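Side-chain contact in aminopeptidase C (Lactobacillus rhamnosus, PDB 4K7C), which is a cysteine peptidase of the C1-like family that, as an aminopeptidase, probably removes residues from the N-terminal ends of peptides: residues A[214-218]-A[219-223]. Sequence-based numbering, arbitrary orientation.
Sequences ILAYT and LGNPP
Leu215 and Ala216 form the last turn of helix 197-219 with Leu219, and Gly220 ends the helix at its C-terminus with a positive phi (99°). Two backbone bonds finish the turn: Leu219 N gives its hydrogen to Leu215 O (2.8 Å), and Gly220 N to Ala216 O (2.9 Å). With that phi and a psi of 175°, a CB on Gly220 would collide with the carbonyl oxygen of Leu219. The buried Gly220 O has no hydrogen-bond partner, but the CA-H of Ala216 points almost straight at it, with CA 3.5 Å away. Among apolar groups, Leu215 and Leu219 lie alongside each other, CD2 of the former 3.9 Å from CD1 of the latter, and both pack on Leu172 of helix 170-192. Were Leu219 cut back to an alanine, Leu215 CD2 is likely to lose this neighbour and a gap to open beside Leu172. Thr218 turns OG1 between its backbone N and carbonyl carbon (chi1 51°), back onto Ile214 O at 2.7 Å; that oxygen also accepts from Thr218 N on the opposite face. Gln27 of the second subunit donates through NE2 to both Ala216 O and Asn221 OD1, the latter 4.0 Å from Ala216 CB.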
ATOM      1  N   ILE A 214      23.345 -24.641 -15.622  1.00 15.39           N
ATOM      2  CA  ILE A 214      22.235 -24.235 -14.709  1.00 14.76           C
ATOM      3  C   ILE A 214      22.641 -23.087 -13.803  1.00 14.52           C
ATOM      4  O   ILE A 214      21.935 -22.109 -13.649  1.00 13.90           O
ATOM      5  CB  ILE A 214      21.772 -25.467 -13.849  1.00 16.40           C
ATOM      6  CG1 ILE A 214      21.129 -26.499 -14.765  1.00 19.31           C
ATOM      7  CG2 ILE A 214      20.898 -24.999 -12.686  1.00 16.67           C
ATOM      8  CD1 ILE A 214      20.926 -27.868 -14.126  1.00 18.46           C
ATOM      9  N   LEU A 215      23.864 -23.144 -13.274  1.00 14.85           N
ATOM     10  CA  LEU A 215      24.366 -22.044 -12.458  1.00 14.77           C
ATOM     11  C   LEU A 215      24.759 -20.784 -13.223  1.00 14.99           C
ATOM     12  O   LEU A 215      24.543 -19.706 -12.771  1.00 14.08           O
ATOM     13  CB  LEU A 215      25.511 -22.574 -11.612  1.00 14.09           C
ATOM     14  CG  LEU A 215      25.089 -23.645 -10.665  1.00 14.62           C
ATOM     15  CD1 LEU A 215      26.305 -24.339 -10.078  1.00 15.32           C
ATOM     16  CD2 LEU A 215      24.263 -23.150  -9.477  1.00 16.17           C
ATOM     17  N   ALA A 216      25.308 -20.935 -14.437  1.00 15.50           N
ATOM     18  CA  ALA A 216      25.663 -19.776 -15.256  1.00 14.86           C
ATOM     19  C   ALA A 216      24.381 -19.067 -15.653  1.00 15.81           C
ATOM     20  O   ALA A 216      24.257 -17.806 -15.573  1.00 15.00           O
ATOM     21  CB  ALA A 216      26.450 -20.255 -16.454  1.00 16.26           C
ATOM     22  N   TYR A 217      23.376 -19.847 -16.013  1.00 15.43           N
ATOM     23  CA  TYR A 217      22.088 -19.209 -16.390  1.00 14.83           C
ATOM     24  C   TYR A 217      21.418 -18.499 -15.188  1.00 15.10           C
ATOM     25  O   TYR A 217      20.817 -17.427 -15.351  1.00 15.22           O
ATOM     26  CB  TYR A 217      21.109 -20.211 -16.922  1.00 13.43           C
ATOM     27  CG  TYR A 217      21.296 -20.611 -18.365  1.00 13.97           C
ATOM     28  CD1 TYR A 217      22.480 -20.334 -19.065  1.00 12.73           C
ATOM     29  CD2 TYR A 217      20.351 -21.382 -18.994  1.00 15.30           C
ATOM     30  CE1 TYR A 217      22.681 -20.751 -20.397  1.00 13.64           C
ATOM     31  CE2 TYR A 217      20.525 -21.774 -20.322  1.00 16.41           C
ATOM     32  CZ  TYR A 217      21.694 -21.494 -21.007  1.00 15.65           C
ATOM     33  OH  TYR A 217      21.788 -21.901 -22.310  1.00 15.65           O
ATOM     34  N   THR A 218      21.442 -19.132 -14.031  1.00 14.99           N
ATOM     35  CA  THR A 218      20.811 -18.559 -12.819  1.00 15.60           C
ATOM     36  C   THR A 218      21.547 -17.429 -12.165  1.00 14.79           C
ATOM     37  O   THR A 218      20.930 -16.525 -11.633  1.00 15.47           O
ATOM     38  CB  THR A 218      20.446 -19.630 -11.784  1.00 15.69           C
ATOM     39  OG1 THR A 218      21.536 -20.505 -11.469  1.00 14.62           O
ATOM     40  CG2 THR A 218      19.267 -20.432 -12.320  1.00 15.87           C
ATOM     41  N   LEU A 219      22.878 -17.532 -12.159  1.00 14.64           N
ATOM     42  CA  LEU A 219      23.732 -16.708 -11.320  1.00 14.50           C
ATOM     43  C   LEU A 219      24.700 -15.804 -12.079  1.00 15.14           C
ATOM     44  O   LEU A 219      25.168 -14.816 -11.477  1.00 15.73           O
ATOM     45  CB  LEU A 219      24.531 -17.628 -10.405  1.00 16.43           C
ATOM     46  CG  LEU A 219      23.723 -18.546  -9.459  1.00 13.69           C
ATOM     47  CD1 LEU A 219      24.676 -19.333  -8.590  1.00 16.74           C
ATOM     48  CD2 LEU A 219      22.725 -17.752  -8.598  1.00 14.37           C
ATOM     49  N   GLY A 220      24.907 -16.098 -13.358  1.00 15.48           N
ATOM     50  CA  GLY A 220      25.879 -15.373 -14.232  1.00 17.17           C
ATOM     51  C   GLY A 220      27.215 -16.140 -14.373  1.00 16.91           C
ATOM     52  O   GLY A 220      27.482 -17.182 -13.776  1.00 16.35           O
ATOM     53  N   ASN A 221      28.058 -15.566 -15.218  1.00 19.19           N
ATOM     54  CA  ASN A 221      29.385 -16.100 -15.441  1.00 17.07           C
ATOM     55  C   ASN A 221      30.331 -15.560 -14.393  1.00 19.27           C
ATOM     56  O   ASN A 221      30.479 -14.331 -14.203  1.00 21.74           O
ATOM     57  CB  ASN A 221      29.918 -15.638 -16.762  1.00 16.89           C
ATOM     58  CG  ASN A 221      29.110 -16.084 -17.950  1.00 18.57           C
ATOM     59  OD1 ASN A 221      28.620 -17.235 -18.057  1.00 17.19           O
ATOM     60  ND2 ASN A 221      28.843 -15.121 -18.787  1.00 21.52           N
ATOM     61  N   PRO A 222      31.035 -16.442 -13.728  1.00 19.82           N
ATOM     62  CA  PRO A 222      32.046 -15.919 -12.791  1.00 18.57           C
ATOM     63  C   PRO A 222      33.144 -15.185 -13.477  1.00 18.16           C
ATOM     64  O   PRO A 222      33.692 -15.665 -14.511  1.00 17.54           O
ATOM     65  CB  PRO A 222      32.600 -17.177 -12.145  1.00 20.64           C
ATOM     66  CG  PRO A 222      31.653 -18.235 -12.458  1.00 23.62           C
ATOM     67  CD  PRO A 222      31.052 -17.916 -13.802  1.00 22.04           C
ATOM     68  N   PRO A 223      33.475 -14.020 -12.981  1.00 19.28           N
ATOM     69  CA  PRO A 223      34.523 -13.252 -13.600  1.00 22.24           C
ATOM     70  C   PRO A 223      35.937 -13.900 -13.437  1.00 21.21           C
ATOM     71  O   PRO A 223      36.190 -14.591 -12.496  1.00 18.85           O
ATOM     72  CB  PRO A 223      34.493 -11.939 -12.835  1.00 23.99           C
ATOM     73  CG  PRO A 223      33.723 -12.221 -11.597  1.00 22.86           C
ATOM     74  CD  PRO A 223      32.783 -13.296 -11.907  1.00 20.39           C
TER